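Local coordinates for 4-alpha-glucanotransferase (Corynebacterium glutamicum, PDB 5B68), which is an amylomaltase-family enzyme that combines an N-terminal beta-sandwich domain with a TIM-barrel domain, at residues A[71-76]-A[153-158]; A[84-89]-A[130-135]. All coordinates share one frame; numbering follows the deposited sequence.

In the fold
Both interactions fall within the N-terminal MalQ beta-sandwich domain, with centres about 12 Å apart. Interaction 2 is nested in sequence inside the loop closed by interaction 1. Interaction 2 joins two antiparallel strands, whereas interaction 1 lays the segment after helix 54-69 over strand 153-162. Leu-73 links the two directly: its CD2 lies 3.8 Å from Val-89 CG2 and 4.1 Å from Phe-87 CE2. Nearby, Pro-74 CD packs 3.5 Å from Pro-88 O. The contact centres are about 30 Å (interaction 1) and 34 Å (interaction 2) from the centre of the chain. A sulfate ion, probably from the crystallisation liquor, is held by Arg-153 at the start of segment 153-158, away from where that segment meets 71-76.

Interaction 1 (A[71-76]-A[153-158]); sequences RPLPPS and RSAECG. With SO4 (sulfate ion), chain M.
Leu-73 and Cys-157 form the tight part of this contact. Leu-73 CG stands beside its backbone N (chi1 -75°), and CD1 comes down onto the strand backbone, 3.6 Å from Glu-156 CA. From the strand, the Cys-157 side chain rises to meet the loop: SG lies 4.0 Å from Leu-73 CB, while Cys-157 CB approaches Pro-74 O to 3.2 Å. Next to them, Pro-72 CB meets Ala-155 CB at 3.8 Å. In the beta sandwich, Leu-73 also touches Leu-148 of the adjacent strand 142-150, so the proline-rich segment packs its apolar side over two neighbouring strands before entering strand 76-80.

No direct hydrogen bond joins the two segments, and towards Ser-76 water mediates the polar contact. One molecule donates to Pro-75 O (2.7 Å) and accepts from Gly-158 N (2.9 Å). The other side of segment 153-158 is more open: exposed Glu-156 points away from the loop, and its OE1 forms a salt bridge with Lys-145 of strand 142-150. At the far end, Arg-153 grips the sulfate edge-on, with NH1 bonded to O4 at 2.9 Å and NH2 to O3 at 2.8 Å; Asn-151 also binds this ion.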
loop_
_atom_site.group_PDB
_atom_site.type_symbol
_atom_site.label_atom_id
_atom_site.label_comp_id
_atom_site.label_asym_id
_atom_site.label_seq_id
_atom_site.Cartn_x
_atom_site.Cartn_y
_atom_site.Cartn_z
ATOM N N ARG A 71 18.922 3.294 -27.872
ATOM C CA ARG A 71 18.930 3.816 -26.497
ATOM C C ARG A 71 20.361 4.085 -26.063
ATOM O O ARG A 71 21.139 3.140 -25.933
ATOM C CB ARG A 71 18.361 2.769 -25.515
ATOM C CG ARG A 71 16.835 2.639 -25.464
ATOM C CD ARG A 71 16.428 1.811 -24.240
ATOM N NE ARG A 71 14.976 1.587 -24.203
ATOM C CZ ARG A 71 14.090 2.488 -23.777
ATOM N NH1 ARG A 71 12.777 2.162 -23.800
ATOM N NH2 ARG A 71 14.484 3.667 -23.363
ATOM N N PRO A 72 20.701 5.324 -25.832
ATOM C CA PRO A 72 22.089 5.567 -25.530
ATOM C C PRO A 72 22.508 4.932 -24.211
ATOM O O PRO A 72 23.583 4.284 -24.148
ATOM C CB PRO A 72 22.186 7.095 -25.517
ATOM C CG PRO A 72 21.075 7.558 -26.416
ATOM C CD PRO A 72 19.962 6.588 -26.108
ATOM N N LEU A 73 21.667 5.090 -23.176
ATOM C CA LEU A 73 21.770 4.362 -21.939
ATOM C C LEU A 73 20.489 3.562 -21.741
ATOM O O LEU A 73 19.467 3.874 -22.365
ATOM C CB LEU A 73 21.938 5.293 -20.752
ATOM C CG LEU A 73 23.360 5.914 -20.627
ATOM C CD1 LEU A 73 23.364 7.068 -19.716
ATOM C CD2 LEU A 73 24.365 4.849 -20.178
ATOM N N PRO A 74 20.510 2.635 -20.792
ATOM C CA PRO A 74 19.255 1.955 -20.484
ATOM C C PRO A 74 18.270 2.956 -19.880
ATOM O O PRO A 74 18.645 4.077 -19.444
ATOM C CB PRO A 74 19.658 0.865 -19.489
ATOM C CG PRO A 74 21.113 0.689 -19.732
ATOM C CD PRO A 74 21.656 2.021 -20.106
ATOM N N PRO A 75 16.984 2.571 -19.851
ATOM C CA PRO A 75 15.996 3.472 -19.184
ATOM C C PRO A 75 16.447 3.847 -17.785
ATOM O O PRO A 75 16.374 5.016 -17.422
ATOM C CB PRO A 75 14.731 2.578 -19.089
ATOM C CG PRO A 75 14.907 1.573 -20.161
ATOM C CD PRO A 75 16.373 1.300 -20.346
ATOM N N SER A 76 16.920 2.833 -17.022
ATOM C CA SER A 76 17.660 3.003 -15.760
ATOM C C SER A 76 18.388 1.674 -15.481
ATOM O O SER A 76 18.125 0.694 -16.157
ATOM C CB SER A 76 16.772 3.425 -14.623
ATOM O OG SER A 76 15.625 2.570 -14.515
ATOM N N ARG A 153 26.404 14.785 -28.185
ATOM C CA ARG A 153 25.264 14.058 -27.677
ATOM C C ARG A 153 25.545 13.680 -26.224
ATOM O O ARG A 153 26.701 13.373 -25.813
ATOM C CB ARG A 153 25.000 12.833 -28.512
ATOM C CG ARG A 153 24.606 13.128 -29.933
ATOM C CD ARG A 153 24.514 11.864 -30.805
ATOM N NE ARG A 153 25.841 11.241 -31.043
ATOM C CZ ARG A 153 26.789 11.731 -31.837
ATOM N NH1 ARG A 153 26.575 12.861 -32.517
ATOM N NH2 ARG A 153 27.992 11.112 -31.924
ATOM N N SER A 154 24.508 13.769 -25.399
ATOM C CA SER A 154 24.624 13.379 -24.008
ATOM C C SER A 154 23.357 12.610 -23.584
ATOM O O SER A 154 22.298 12.727 -24.192
ATOM C CB SER A 154 24.921 14.571 -23.096
ATOM O OG SER A 154 23.822 15.452 -23.077
ATOM N N ALA A 155 23.518 11.800 -22.539
ATOM C CA ALA A 155 22.403 10.986 -21.984
ATOM C C ALA A 155 22.680 10.722 -20.511
ATOM O O ALA A 155 23.840 10.810 -20.033
ATOM C CB ALA A 155 22.222 9.666 -22.714
ATOM N N GLU A 156 21.619 10.408 -19.763
ATOM C CA GLU A 156 21.817 10.048 -18.361
ATOM C C GLU A 156 20.727 9.021 -18.029
ATOM O O GLU A 156 19.698 8.983 -18.683
ATOM C CB GLU A 156 21.699 11.244 -17.412
ATOM C CG GLU A 156 20.376 11.965 -17.475
ATOM C CD GLU A 156 20.303 12.982 -16.350
ATOM O OE1 GLU A 156 19.627 12.718 -15.319
ATOM O OE2 GLU A 156 21.047 13.967 -16.452
ATOM N N CYS A 157 20.978 8.194 -17.037
ATOM C CA CYS A 157 19.960 7.344 -16.490
ATOM C C CYS A 157 20.188 7.137 -14.997
ATOM O O CYS A 157 21.257 7.367 -14.498
ATOM C CB CYS A 157 19.833 6.039 -17.247
ATOM S SG CYS A 157 21.145 4.860 -16.884
ATOM N N GLY A 158 19.138 6.760 -14.255
ATOM C CA GLY A 158 19.340 6.435 -12.847
ATOM C C GLY A 158 20.148 5.160 -12.774
ATOM O O GLY A 158 20.016 4.286 -13.625
HETATM S S SO4 M . 29.456 13.568 -34.468
HETATM O O1 SO4 M . 29.842 14.632 -33.499
HETATM O O2 SO4 M . 30.243 13.686 -35.708
HETATM O O3 SO4 M . 29.705 12.208 -33.876
HETATM O O4 SO4 M . 28.050 13.772 -34.898
HETATM O O HOH W 1 18.465 6.716 -20.482
HETATM O O HOH W 2 16.520 6.812 -15.387
#

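Interaction 2 (A[84-89]-A[130-135]); sequences ELVFPV and EASFKI
The Phe-87 ring lies obliquely against strand 130-134. Its CZ is 3.7 Å from Phe-133 CB, and CD1 stands 3.4 Å from Phe-133 O. With chi1 at 61°, CG is flanked by both the backbone N and the carbonyl carbon, and the ring is turned back over the partner strand. Beyond it, Ile-135 approaches at about a right angle, with CG2 3.8 Å from Phe-87 CE1. The second ring, that of Phe-133, also meets its neighbour obliquely: Val-89 CG2 packs 3.8 Å from Phe-133 CD1.

The backbone geometry is that of an antiparallel pair of strands, their directions 150° apart. Phe-87 with Phe-133 and Val-89 with Ala-131 are hydrogen-bonded pairs, each closed by two N-H...O bonds; Val-86 with Lys-134 and Pro-88 with Ser-132 are non-hydrogen-bonded pairs. Pro-88, which lacks an N-H, thus occupies a position where the pairing with this strand requires none. Past the strand ends, Ile-135 N still donates to Leu-85 O at 3.0 Å.

This register places Phe-87, Val-89 and Phe-133 on the inner face of the beta sandwich, where all three touch Val-99 of strand 98-102. The opposite face carries a mixture, Val-86 and Pro-88 beside Ser-132 and Lys-134. Ser-132 OG is hydrogen-bonded to Asn-116, while Val-86 CG2 packs against Lys-134 CG at 4.0 Å. Glu-84 OE2 and Lys-134 NZ are 4.5 Å apart, too far for a salt bridge, although the opposite charges may still attract weakly. A water instead donates to Glu-84 OE2 and Ile-135 O, connecting the two segments at this end.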
loop_
_atom_site.group_PDB
_atom_site.type_symbol
_atom_site.label_atom_id
_atom_site.label_comp_id
_atom_site.label_asym_id
_atom_site.label_seq_id
_atom_site.Cartn_x
_atom_site.Cartn_y
_atom_site.Cartn_z
ATOM N N GLU A 84 28.703 -6.391 -9.738
ATOM C CA GLU A 84 29.392 -5.680 -10.800
ATOM C C GLU A 84 28.602 -5.804 -12.102
ATOM O O GLU A 84 28.971 -6.487 -13.032
ATOM C CB GLU A 84 30.829 -6.209 -10.967
ATOM C CG GLU A 84 31.710 -5.910 -9.791
ATOM C CD GLU A 84 33.096 -6.545 -9.971
ATOM O OE1 GLU A 84 33.268 -7.703 -9.619
ATOM O OE2 GLU A 84 33.979 -5.904 -10.524
ATOM N N LEU A 85 27.458 -5.148 -12.161
ATOM C CA LEU A 85 26.518 -5.343 -13.191
ATOM C C LEU A 85 27.002 -4.748 -14.517
ATOM O O LEU A 85 27.566 -3.662 -14.518
ATOM C CB LEU A 85 25.193 -4.714 -12.757
ATOM C CG LEU A 85 24.059 -4.752 -13.789
ATOM C CD1 LEU A 85 22.744 -4.923 -13.061
ATOM C CD2 LEU A 85 23.950 -3.517 -14.650
ATOM N N VAL A 86 26.703 -5.463 -15.599
ATOM C CA VAL A 86 27.131 -5.092 -16.952
ATOM C C VAL A 86 25.917 -4.520 -17.676
ATOM O O VAL A 86 24.876 -5.143 -17.699
ATOM C CB VAL A 86 27.741 -6.267 -17.709
ATOM C CG1 VAL A 86 28.076 -5.890 -19.142
ATOM C CG2 VAL A 86 29.004 -6.766 -16.962
ATOM N N PHE A 87 26.072 -3.364 -18.331
ATOM C CA PHE A 87 24.958 -2.721 -19.086
ATOM C C PHE A 87 25.476 -2.267 -20.498
ATOM O O PHE A 87 26.674 -2.026 -20.693
ATOM C CB PHE A 87 24.362 -1.522 -18.304
ATOM C CG PHE A 87 25.332 -0.418 -18.037
ATOM C CD1 PHE A 87 26.228 -0.473 -16.963
ATOM C CD2 PHE A 87 25.420 0.647 -18.891
ATOM C CE1 PHE A 87 27.165 0.513 -16.771
ATOM C CE2 PHE A 87 26.371 1.645 -18.681
ATOM C CZ PHE A 87 27.217 1.603 -17.622
ATOM N N PRO A 88 24.566 -2.137 -21.455
ATOM C CA PRO A 88 24.822 -1.681 -22.816
ATOM C C PRO A 88 24.739 -0.185 -22.955
ATOM O O PRO A 88 23.961 0.472 -22.290
ATOM C CB PRO A 88 23.744 -2.392 -23.653
ATOM C CG PRO A 88 22.602 -2.444 -22.683
ATOM C CD PRO A 88 23.187 -2.639 -21.324
ATOM N N VAL A 89 25.611 0.360 -23.780
ATOM C CA VAL A 89 25.559 1.745 -24.239
ATOM C C VAL A 89 25.508 1.719 -25.790
ATOM O O VAL A 89 26.164 0.864 -26.413
ATOM C CB VAL A 89 26.815 2.458 -23.756
ATOM C CG1 VAL A 89 27.078 3.769 -24.469
ATOM C CG2 VAL A 89 26.742 2.734 -22.251
ATOM N N GLU A 130 27.302 -0.712 -30.320
ATOM C CA GLU A 130 27.032 -1.047 -28.954
ATOM C C GLU A 130 28.339 -1.300 -28.206
ATOM O O GLU A 130 29.194 -2.008 -28.721
ATOM C CB GLU A 130 26.173 -2.294 -28.936
ATOM C CG GLU A 130 25.667 -2.672 -27.545
ATOM C CD GLU A 130 24.715 -3.846 -27.547
ATOM O OE1 GLU A 130 25.124 -4.960 -27.148
ATOM O OE2 GLU A 130 23.575 -3.709 -27.972
ATOM N N ALA A 131 28.446 -0.820 -26.971
ATOM C CA ALA A 131 29.543 -1.168 -26.034
ATOM C C ALA A 131 28.964 -1.627 -24.709
ATOM O O ALA A 131 27.788 -1.433 -24.456
ATOM C CB ALA A 131 30.425 0.036 -25.859
ATOM N N SER A 132 29.748 -2.355 -23.934
ATOM C CA SER A 132 29.352 -2.798 -22.587
ATOM C C SER A 132 30.230 -2.217 -21.538
ATOM O O SER A 132 31.501 -2.085 -21.687
ATOM C CB SER A 132 29.296 -4.326 -22.448
ATOM O OG SER A 132 28.253 -4.952 -23.209
ATOM N N PHE A 133 29.619 -1.781 -20.447
ATOM C CA PHE A 133 30.377 -1.259 -19.304
ATOM C C PHE A 133 29.886 -1.941 -18.023
ATOM O O PHE A 133 28.761 -2.447 -17.955
ATOM C CB PHE A 133 30.282 0.251 -19.154
ATOM C CG PHE A 133 30.873 1.003 -20.308
ATOM C CD1 PHE A 133 30.103 1.229 -21.434
ATOM C CD2 PHE A 133 32.178 1.432 -20.302
ATOM C CE1 PHE A 133 30.620 1.881 -22.532
ATOM C CE2 PHE A 133 32.711 2.115 -21.391
ATOM C CZ PHE A 133 31.931 2.360 -22.506
ATOM N N LYS A 134 30.765 -1.954 -17.040
ATOM C CA LYS A 134 30.599 -2.659 -15.799
ATOM C C LYS A 134 30.697 -1.675 -14.675
ATOM O O LYS A 134 31.652 -0.882 -14.557
ATOM C CB LYS A 134 31.736 -3.684 -15.677
ATOM C CG LYS A 134 31.537 -4.734 -14.646
ATOM C CD LYS A 134 32.585 -5.854 -14.772
ATOM C CE LYS A 134 34.016 -5.346 -14.752
ATOM N NZ LYS A 134 35.017 -6.462 -14.915
ATOM N N ILE A 135 29.703 -1.672 -13.805
ATOM C CA ILE A 135 29.792 -0.874 -12.618
ATOM C C ILE A 135 30.720 -1.516 -11.547
ATOM O O ILE A 135 30.821 -2.733 -11.513
ATOM C CB ILE A 135 28.416 -0.529 -11.996
ATOM C CG1 ILE A 135 27.719 -1.772 -11.432
ATOM C CG2 ILE A 135 27.504 0.099 -13.034
ATOM C CD1 ILE A 135 26.422 -1.392 -10.688
HETATM O O HOH W 3 33.511 -3.508 -11.659
#